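Local coordinates for protein branched-chain alpha-ketoacid decarboxylase (Lactococcus lactis, PDB 2VBF) that probably decarboxylates branched-chain and aromatic alpha-keto acids to aldehydes, using thiamine diphosphate and a magnesium ion as cofactors, at residues V216-S224 with I324-F334; A228-V239 with F292-G303. All coordinates share one frame; numbering follows the deposited sequence. Where two conformers were deposited one is given.

Contact 1: V216-S224 with I324-F334; sequences VILSKIEES and ISLNIDEGIIF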
loop_
_atom_site.group_PDB
_atom_site.type_symbol
_atom_site.label_atom_id
_atom_site.label_comp_id
_atom_site.label_asym_id
_atom_site.label_seq_id
_atom_site.Cartn_x
_atom_site.Cartn_y
_atom_site.Cartn_z
ATOM N N VAL A 216 25.230 24.446 29.332
ATOM C CA VAL A 216 25.891 25.434 28.485
ATOM C C VAL A 216 24.950 25.924 27.377
ATOM O O VAL A 216 24.892 27.125 27.094
ATOM C CB VAL A 216 27.171 24.871 27.836
ATOM C CG1 VAL A 216 27.784 25.899 26.899
ATOM C CG2 VAL A 216 28.186 24.461 28.901
ATOM N N ILE A 217 24.230 24.996 26.744
ATOM C CA ILE A 217 23.269 25.360 25.694
ATOM C C ILE A 217 22.202 26.283 26.269
ATOM O O ILE A 217 21.884 27.312 25.670
ATOM C CB ILE A 217 22.603 24.123 25.038
ATOM C CG1 ILE A 217 23.588 23.413 24.100
ATOM C CG2 ILE A 217 21.366 24.544 24.241
ATOM C CD1 ILE A 217 23.047 22.148 23.460
ATOM N N LEU A 218 21.666 25.930 27.435
ATOM C CA LEU A 218 20.651 26.760 28.085
ATOM C C LEU A 218 21.173 28.156 28.444
ATOM O O LEU A 218 20.463 29.146 28.281
ATOM C CB LEU A 218 20.097 26.066 29.331
ATOM C CG LEU A 218 19.050 25.005 29.014
ATOM C CD1 LEU A 218 18.949 24.013 30.161
ATOM C CD2 LEU A 218 17.701 25.663 28.717
ATOM N N SER A 219 22.409 28.221 28.932
ATOM C CA SER A 219 23.032 29.500 29.297
ATOM C C SER A 219 23.206 30.415 28.091
ATOM O O SER A 219 22.955 31.623 28.177
ATOM C CB SER A 219 24.386 29.264 29.970
ATOM O OG SER A 219 24.197 28.630 31.223
ATOM N N LYS A 220 23.633 29.838 26.971
ATOM C CA LYS A 220 23.783 30.601 25.732
ATOM C C LYS A 220 22.433 31.050 25.166
ATOM O O LYS A 220 22.319 32.155 24.624
ATOM C CB LYS A 220 24.580 29.807 24.691
ATOM C CG LYS A 220 26.061 30.188 24.638
ATOM C CD LYS A 220 26.949 28.987 24.336
ATOM C CE LYS A 220 28.260 29.398 23.673
ATOM N NZ LYS A 220 28.968 30.497 24.400
ATOM N N ILE A 221 21.408 30.209 25.298
ATOM C CA ILE A 221 20.062 30.601 24.874
ATOM C C ILE A 221 19.565 31.754 25.742
ATOM O O ILE A 221 19.036 32.743 25.233
ATOM C CB ILE A 221 19.067 29.424 24.936
ATOM C CG1 ILE A 221 19.384 28.410 23.834
ATOM C CG2 ILE A 221 17.625 29.928 24.813
ATOM C CD1 ILE A 221 18.655 27.083 23.989
ATOM N N GLU A 222 19.755 31.624 27.053
ATOM C CA GLU A 222 19.356 32.665 27.997
ATOM C C GLU A 222 20.035 33.996 27.694
ATOM O O GLU A 222 19.375 35.020 27.581
ATOM C CB GLU A 222 19.699 32.249 29.417
ATOM C CG GLU A 222 19.199 33.220 30.470
ATOM C CD GLU A 222 19.570 32.789 31.873
ATOM O OE1 GLU A 222 20.414 31.875 32.017
ATOM O OE2 GLU A 222 19.014 33.379 32.824
ATOM N N GLU A 223 21.360 33.962 27.581
ATOM C CA GLU A 223 22.158 35.150 27.270
ATOM C C GLU A 223 21.672 35.796 25.975
ATOM O O GLU A 223 21.413 37.007 25.915
ATOM C CB GLU A 223 23.629 34.741 27.151
ATOM C CG GLU A 223 24.595 35.842 26.739
ATOM C CD GLU A 223 26.017 35.332 26.564
ATOM O OE1 GLU A 223 26.194 34.154 26.167
ATOM O OE2 GLU A 223 26.965 36.115 26.813
ATOM N N SER A 224 21.530 34.970 24.939
ATOM C CA SER A 224 21.109 35.455 23.632
ATOM C C SER A 224 19.728 36.097 23.675
ATOM O O SER A 224 19.504 37.148 23.074
ATOM C CB SER A 224 21.130 34.318 22.612
ATOM O OG SER A 224 22.437 33.793 22.479
ATOM N N ILE A 324 20.680 29.786 17.254
ATOM C CA ILE A 324 20.843 28.520 17.966
ATOM C C ILE A 324 19.698 27.616 17.494
ATOM O O ILE A 324 18.524 27.952 17.675
ATOM C CB ILE A 324 20.788 28.709 19.487
ATOM C CG1 ILE A 324 22.031 29.457 19.975
ATOM C CG2 ILE A 324 20.696 27.355 20.211
ATOM C CD1 ILE A 324 21.936 29.950 21.372
ATOM N N SER A 325 20.037 26.500 16.852
ATOM C CA SER A 325 19.041 25.512 16.448
ATOM C C SER A 325 19.228 24.248 17.283
ATOM O O SER A 325 20.361 23.827 17.542
ATOM C CB SER A 325 19.110 25.208 14.945
ATOM O OG SER A 325 20.295 24.531 14.580
ATOM N N LEU A 326 18.111 23.688 17.727
ATOM C CA LEU A 326 18.077 22.438 18.462
ATOM C C LEU A 326 17.185 21.457 17.706
ATOM O O LEU A 326 16.041 21.780 17.368
ATOM C CB LEU A 326 17.521 22.661 19.865
ATOM C CG LEU A 326 18.287 23.671 20.727
ATOM C CD1 LEU A 326 17.570 23.869 22.055
ATOM C CD2 LEU A 326 19.725 23.219 20.928
ATOM N N ASN A 327 17.737 20.280 17.427
ATOM C CA ASN A 327 17.015 19.188 16.787
ATOM C C ASN A 327 17.275 17.925 17.583
ATOM O O ASN A 327 18.196 17.889 18.392
ATOM C CB ASN A 327 17.491 18.998 15.341
ATOM C CG ASN A 327 16.924 20.037 14.396
ATOM O OD1 ASN A 327 17.553 21.065 14.120
ATOM N ND2 ASN A 327 15.722 19.774 13.895
ATOM N N ILE A 328 16.475 16.888 17.334
ATOM C CA ILE A 328 16.680 15.594 17.983
ATOM C C ILE A 328 18.117 15.099 17.768
ATOM O O ILE A 328 18.766 14.644 18.712
ATOM C CB ILE A 328 15.674 14.529 17.470
ATOM C CG1 ILE A 328 14.250 14.940 17.830
ATOM C CG2 ILE A 328 16.003 13.148 18.066
ATOM C CD1 ILE A 328 13.160 14.168 17.092
ATOM N N ASP A 329 18.629 15.226 16.544
ATOM C CA ASP A 329 19.916 14.604 16.185
ATOM C C ASP A 329 21.127 15.487 16.464
ATOM O O ASP A 329 22.241 14.987 16.642
ATOM C CB ASP A 329 19.933 14.198 14.706
ATOM C CG ASP A 329 19.101 12.961 14.428
ATOM O OD1 ASP A 329 18.627 12.302 15.391
ATOM O OD2 ASP A 329 18.919 12.650 13.231
ATOM N N GLU A 330 20.923 16.799 16.496
ATOM C CA GLU A 330 22.041 17.714 16.694
ATOM C C GLU A 330 21.566 19.122 16.989
ATOM O O GLU A 330 20.392 19.450 16.816
ATOM C CB GLU A 330 22.981 17.713 15.482
ATOM C CG GLU A 330 22.425 18.373 14.252
ATOM C CD GLU A 330 23.391 18.412 13.085
ATOM O OE1 GLU A 330 24.388 17.654 13.057
ATOM O OE2 GLU A 330 23.131 19.207 12.169
ATOM N N GLY A 331 22.497 19.942 17.463
ATOM C CA GLY A 331 22.259 21.357 17.695
ATOM C C GLY A 331 23.357 22.128 16.995
ATOM O O GLY A 331 24.439 21.584 16.754
ATOM N N ILE A 332 23.068 23.377 16.632
ATOM C CA ILE A 332 24.052 24.270 16.026
ATOM C C ILE A 332 23.993 25.575 16.812
ATOM O O ILE A 332 22.989 26.291 16.751
ATOM C CB ILE A 332 23.787 24.569 14.530
ATOM C CG1 ILE A 332 23.427 23.307 13.739
ATOM C CG2 ILE A 332 25.008 25.254 13.896
ATOM C CD1 ILE A 332 24.553 22.387 13.498
ATOM N N ILE A 333 25.056 25.851 17.565
ATOM C CA ILE A 333 25.126 27.014 18.453
ATOM C C ILE A 333 26.025 28.031 17.771
ATOM O O ILE A 333 27.252 27.935 17.848
ATOM C CB ILE A 333 25.708 26.669 19.846
ATOM C CG1 ILE A 333 25.017 25.448 20.455
ATOM C CG2 ILE A 333 25.587 27.854 20.790
ATOM C CD1 ILE A 333 25.559 24.153 19.953
ATOM N N PHE A 334 25.418 28.989 17.078
ATOM C CA PHE A 334 26.181 29.975 16.317
ATOM C C PHE A 334 27.288 29.282 15.513
ATOM O O PHE A 334 28.476 29.607 15.648
ATOM C CB PHE A 334 26.744 31.052 17.256
ATOM C CG PHE A 334 25.690 31.739 18.071
ATOM C CD1 PHE A 334 24.678 32.448 17.443
ATOM C CD2 PHE A 334 25.688 31.662 19.460
ATOM C CE1 PHE A 334 23.683 33.085 18.182
ATOM C CE2 PHE A 334 24.696 32.287 20.202
ATOM C CZ PHE A 334 23.691 33.002 19.558
#

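Contact 2: A228-V239 with F292-G303; sequences AQKPVVIAGHEV and FVESADFILMLG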
loop_
_atom_site.group_PDB
_atom_site.type_symbol
_atom_site.label_atom_id
_atom_site.label_comp_id
_atom_site.label_asym_id
_atom_site.label_seq_id
_atom_site.Cartn_x
_atom_site.Cartn_y
_atom_site.Cartn_z
ATOM N N ALA A 228 18.950 40.116 23.075
ATOM C CA ALA A 228 18.332 40.370 21.776
ATOM C C ALA A 228 17.311 41.503 21.844
ATOM O O ALA A 228 16.530 41.576 22.785
ATOM C CB ALA A 228 17.667 39.095 21.241
ATOM N N GLN A 229 17.342 42.383 20.846
ATOM C CA GLN A 229 16.362 43.456 20.691
ATOM C C GLN A 229 15.156 42.970 19.881
ATOM O O GLN A 229 14.061 43.518 19.989
ATOM C CB GLN A 229 16.996 44.654 19.969
ATOM C CG GLN A 229 18.284 45.192 20.605
ATOM C CD GLN A 229 18.773 46.481 19.945
ATOM O OE1 GLN A 229 19.198 46.483 18.784
ATOM N NE2 GLN A 229 18.722 47.583 20.688
ATOM N N LYS A 230 15.379 41.955 19.041
ATOM C CA LYS A 230 14.334 41.398 18.194
ATOM C C LYS A 230 14.531 39.888 18.016
ATOM O O LYS A 230 14.901 39.429 16.938
ATOM C CB LYS A 230 14.330 42.092 16.836
ATOM C CG LYS A 230 13.074 41.871 16.015
ATOM C CD LYS A 230 13.185 42.642 14.719
ATOM C CE LYS A 230 11.945 42.572 13.881
ATOM N NZ LYS A 230 12.003 43.653 12.842
ATOM N N PRO A 231 14.282 39.125 19.078
ATOM C CA PRO A 231 14.408 37.680 18.965
ATOM C C PRO A 231 13.222 37.081 18.226
ATOM O O PRO A 231 12.132 37.659 18.226
ATOM C CB PRO A 231 14.393 37.221 20.423
ATOM C CG PRO A 231 13.505 38.201 21.096
ATOM C CD PRO A 231 13.831 39.529 20.424
ATOM N N VAL A 232 13.421 35.920 17.614
ATOM C CA VAL A 232 12.303 35.152 17.080
ATOM C C VAL A 232 12.562 33.669 17.349
ATOM O O VAL A 232 13.696 33.181 17.243
ATOM C CB VAL A 232 12.057 35.427 15.565
ATOM C CG1 VAL A 232 13.162 34.824 14.711
ATOM C CG2 VAL A 232 10.668 34.883 15.121
ATOM N N VAL A 233 11.507 32.973 17.768
ATOM C CA VAL A 233 11.540 31.528 17.951
ATOM C C VAL A 233 10.869 30.898 16.737
ATOM O O VAL A 233 9.840 31.384 16.268
ATOM C CB VAL A 233 10.793 31.103 19.227
ATOM C CG1 VAL A 233 10.883 29.575 19.433
ATOM C CG2 VAL A 233 11.348 31.842 20.431
ATOM N N ILE A 234 11.466 29.840 16.200
ATOM C CA ILE A 234 10.818 29.060 15.155
ATOM C C ILE A 234 10.650 27.634 15.696
ATOM O O ILE A 234 11.639 26.975 16.027
ATOM C CB ILE A 234 11.626 29.048 13.822
ATOM C CG1 ILE A 234 12.040 30.469 13.411
ATOM C CG2 ILE A 234 10.815 28.349 12.714
ATOM C CD1 ILE A 234 12.825 30.534 12.101
ATOM N N ALA A 235 9.403 27.173 15.823
ATOM C CA ALA A 235 9.117 25.819 16.312
ATOM C C ALA A 235 8.736 24.918 15.133
ATOM O O ALA A 235 8.097 25.368 14.181
ATOM C CB ALA A 235 8.016 25.835 17.352
ATOM N N GLY A 236 9.141 23.651 15.203
ATOM C CA GLY A 236 8.904 22.702 14.124
ATOM C C GLY A 236 8.357 21.365 14.583
ATOM O O GLY A 236 7.953 21.197 15.739
ATOM N N HIS A 237 8.370 20.410 13.652
ATOM C CA HIS A 237 7.643 19.168 13.814
ATOM C C HIS A 237 8.190 18.319 14.949
ATOM O O HIS A 237 7.445 17.552 15.523
ATOM C CB HIS A 237 7.625 18.359 12.507
ATOM C CG HIS A 237 8.954 17.782 12.135
ATOM N ND1 HIS A 237 9.983 18.554 11.645
ATOM C CD2 HIS A 237 9.427 16.513 12.196
ATOM C CE1 HIS A 237 11.027 17.786 11.405
ATOM N NE2 HIS A 237 10.718 16.541 11.732
ATOM N N GLU A 238 9.473 18.442 15.275
ATOM C CA GLU A 238 10.045 17.586 16.321
ATOM C C GLU A 238 9.486 17.943 17.707
ATOM O O GLU A 238 9.477 17.106 18.614
ATOM C CB GLU A 238 11.578 17.597 16.280
ATOM C CG GLU A 238 12.146 17.121 14.944
ATOM C CD GLU A 238 13.667 17.058 14.905
ATOM O OE1 GLU A 238 14.335 17.790 15.670
ATOM O OE2 GLU A 238 14.193 16.247 14.113
ATOM N N VAL A 239 9.018 19.182 17.869
ATOM C CA VAL A 239 8.262 19.554 19.071
ATOM C C VAL A 239 7.018 18.661 19.181
ATOM O O VAL A 239 6.748 18.087 20.240
ATOM C CB VAL A 239 7.874 21.051 19.067
ATOM C CG1 VAL A 239 6.918 21.367 20.219
ATOM C CG2 VAL A 239 9.139 21.921 19.151
ATOM N N PHE A 292 9.987 40.501 9.528
ATOM C CA PHE A 292 10.245 40.370 10.948
ATOM C C PHE A 292 11.235 39.235 11.186
ATOM O O PHE A 292 12.290 39.425 11.811
ATOM C CB PHE A 292 8.936 40.108 11.715
ATOM C CG PHE A 292 9.065 40.269 13.210
ATOM C CD1 PHE A 292 8.558 41.395 13.844
ATOM C CD2 PHE A 292 9.686 39.294 13.986
ATOM C CE1 PHE A 292 8.675 41.555 15.216
ATOM C CE2 PHE A 292 9.827 39.456 15.361
ATOM C CZ PHE A 292 9.310 40.594 15.980
ATOM N N VAL A 293 10.892 38.053 10.679
ATOM C CA VAL A 293 11.732 36.867 10.857
ATOM C C VAL A 293 13.144 37.087 10.326
ATOM O O VAL A 293 14.109 36.759 10.997
ATOM C CB VAL A 293 11.134 35.620 10.176
ATOM C CG1 VAL A 293 12.113 34.421 10.293
ATOM C CG2 VAL A 293 9.780 35.286 10.787
ATOM N N GLU A 294 13.248 37.662 9.133
ATOM C CA GLU A 294 14.528 37.820 8.437
ATOM C C GLU A 294 15.362 39.023 8.912
ATOM O O GLU A 294 16.532 39.167 8.522
ATOM C CB GLU A 294 14.281 37.877 6.922
ATOM C CG GLU A 294 13.614 36.593 6.406
ATOM C CD GLU A 294 13.311 36.592 4.919
ATOM O OE1 GLU A 294 13.544 37.623 4.240
ATOM O OE2 GLU A 294 12.840 35.543 4.431
ATOM N N SER A 295 14.768 39.881 9.740
ATOM C CA SER A 295 15.502 40.974 10.406
ATOM C C SER A 295 15.785 40.717 11.904
ATOM O O SER A 295 16.465 41.523 12.560
ATOM C CB SER A 295 14.739 42.292 10.243
ATOM O OG SER A 295 13.533 42.301 10.982
ATOM N N ALA A 296 15.286 39.602 12.446
ATOM C CA ALA A 296 15.525 39.250 13.848
ATOM C C ALA A 296 17.026 39.209 14.115
ATOM O O ALA A 296 17.787 38.750 13.261
ATOM C CB ALA A 296 14.887 37.886 14.184
ATOM N N ASP A 297 17.451 39.713 15.278
ATOM C CA ASP A 297 18.877 39.686 15.652
ATOM C C ASP A 297 19.315 38.400 16.369
ATOM O O ASP A 297 20.500 38.181 16.579
ATOM C CB ASP A 297 19.281 40.937 16.451
ATOM C CG ASP A 297 18.526 41.103 17.745
ATOM O OD1 ASP A 297 17.544 40.372 18.019
ATOM O OD2 ASP A 297 18.919 42.016 18.503
ATOM N N PHE A 298 18.356 37.556 16.734
ATOM C CA PHE A 298 18.648 36.229 17.273
ATOM C C PHE A 298 17.510 35.305 16.879
ATOM O O PHE A 298 16.349 35.683 16.991
ATOM C CB PHE A 298 18.784 36.250 18.797
ATOM C CG PHE A 298 18.868 34.874 19.413
ATOM C CD1 PHE A 298 19.932 34.041 19.108
ATOM C CD2 PHE A 298 17.871 34.398 20.265
ATOM C CE1 PHE A 298 20.022 32.787 19.648
ATOM C CE2 PHE A 298 17.956 33.131 20.815
ATOM C CZ PHE A 298 19.030 32.319 20.507
ATOM N N ILE A 299 17.850 34.101 16.425
ATOM C CA ILE A 299 16.865 33.096 16.031
ATOM C C ILE A 299 17.105 31.835 16.853
ATOM O O ILE A 299 18.220 31.304 16.860
ATOM C CB ILE A 299 16.980 32.719 14.547
ATOM C CG1 ILE A 299 16.861 33.958 13.653
ATOM C CG2 ILE A 299 15.913 31.664 14.180
ATOM C CD1 ILE A 299 17.436 33.762 12.274
ATOM N N LEU A 300 16.061 31.375 17.538
ATOM C CA LEU A 300 16.055 30.078 18.225
ATOM C C LEU A 300 15.127 29.124 17.461
ATOM O O LEU A 300 13.896 29.336 17.436
ATOM C CB LEU A 300 15.567 30.242 19.663
ATOM C CG LEU A 300 15.440 28.994 20.549
ATOM C CD1 LEU A 300 16.816 28.343 20.755
ATOM C CD2 LEU A 300 14.799 29.332 21.892
ATOM N N MET A 301 15.703 28.107 16.811
ATOM C CA MET A 301 14.896 27.071 16.147
ATOM C C MET A 301 14.800 25.835 17.034
ATOM O O MET A 301 15.821 25.307 17.507
ATOM C CB MET A 301 15.470 26.666 14.786
ATOM C CG MET A 301 15.619 27.812 13.804
ATOM S SD MET A 301 15.342 27.318 12.080
ATOM C CE MET A 301 16.483 25.953 11.846
ATOM N N LEU A 302 13.571 25.380 17.258
ATOM C CA LEU A 302 13.299 24.214 18.091
ATOM C C LEU A 302 12.616 23.149 17.251
ATOM O O LEU A 302 11.438 23.271 16.929
ATOM C CB LEU A 302 12.392 24.592 19.255
ATOM C CG LEU A 302 12.907 25.713 20.152
ATOM C CD1 LEU A 302 11.889 26.039 21.230
ATOM C CD2 LEU A 302 14.219 25.320 20.767
ATOM N N GLY A 303 13.368 22.116 16.896
ATOM C CA GLY A 303 12.817 20.963 16.189
ATOM C C GLY A 303 12.359 21.199 14.765
ATOM O O GLY A 303 11.395 20.578 14.311
HETATM O O HOH W 1 19.528 44.338 17.330
#

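Contact 1: V216-S224 with I324-F334
Helix packing on one face of the mixed sheet in the central domain of a thiamine-diphosphate enzyme brings Ile-217, Lys-220, Ile-221 and Ser-224 of helix 212-227 against Ile-324, Leu-326, Ile-333 and Phe-334. The last four sit on or just after strands 323-326 and 331-333, which are antiparallel neighbours: Ser-325 and Ile-332 bond to each other through both N and O. The axis of helical segment 216-224 passes 10.4 Å from that of strand 324-326, with 136° between their directions. Ile-221 is used along its length. Its CG1 lies 3.9 Å from Ile-324 CD1, while its CD1 meets Leu-326 CD1 tip to tip at 3.9 Å, an extension that follows from CD1 being anti to CA (chi2 168°). The other branch of Leu-326, CD2, slides past Ile-217 in the opposite sense and comes 3.9 Å from its CG2. At the exposed margin the Lys-220 chain, bent at chi2, crosses Ile-333 at about a right angle, CD to CG2 4.0 Å. Ser-224 closes the far end: OG is in the plane of the Phe-334 ring at its edge, 3.3 Å from CZ, and Ile-324 CG1 lies above one ring face, displaced toward the rim. The same hydroxyl donates to Lys-220 O at 2.7 Å, and that carbonyl also accepts Ser-224 N from the opposite face of its plane. Val-346 of helix 343-348 touches both Ile-217 and Leu-326. Such aliphatic packing of a helix over strands is characteristic of an alpha/beta domain of Rossmann-like topology, its parallel strands flanked by helices.

Contact 2: A228-V239 with F292-G303
Val-232 to Ala-235 pair with Ile-299 to Leu-302 in the parallel strands 231-235 and 298-302. The axes approach to 4.7 Å at 17°, and Ile-234 N to Leu-300 O (2.8 Å) is one rung of a regular ladder. The buried part is tight: Val-232 CG1 packs 3.6 Å from Ala-296 CB, and Ile-234 CD1 touches both Ile-299 CG2 and Met-301 SD. Beyond the strand ends Gly-303 has no side chain, which lets Glu-238 CB pack against its CA, and its O accepts Glu-238 N.

The opposite end is more open and polar. Asp-297 OD2 takes Gln-229 N at 2.8 Å on its syn lone pair, whereas Lys-230 N reaches OD1 at 2.9 Å from above the carboxylate plane. An asparagine here would probably leave one of those two backbone N-H groups without its acceptor and free the 228-230 segment to shift. With CG anti to the backbone N (chi1 -164°) and the chain extended, Lys-230 lays CE over the centre of the Phe-292 ring. NZ, 4.6 Å from the centroid and 25° off the normal, donates to Ser-295 OG, which also bonds Asn-291 O. Apolar contacts and backbone bonds thus fix the interior, while a carboxylate and a cation-pi pair secure the polar end.

Overall arrangement
Both segments of contact 2 fall in sequence between the two segments of contact 1: helix 212-227 leads into strand 231-235, and strand 298-302 is followed by strand 323-326. The contact centres are 12 Å apart, and both contacts reach the same sheet. Strands 298-302 and 323-326 are neighbours in it, joined by probable hydrogen bonds from Leu-326 N to Met-301 O (2.8 Å) and from Gly-303 N to Leu-326 O (2.7 Å). The helix also covers both: Ser-224 CB packs 3.5 Å from Phe-298 CE1. Glu-238 OE1 accepts Ile-328 N, tying helix 237-241 to the loop between strands 323-326 and 331-333. Both contacts lie away from the thiamine diphosphate and magnesium sites, and so build the central domain.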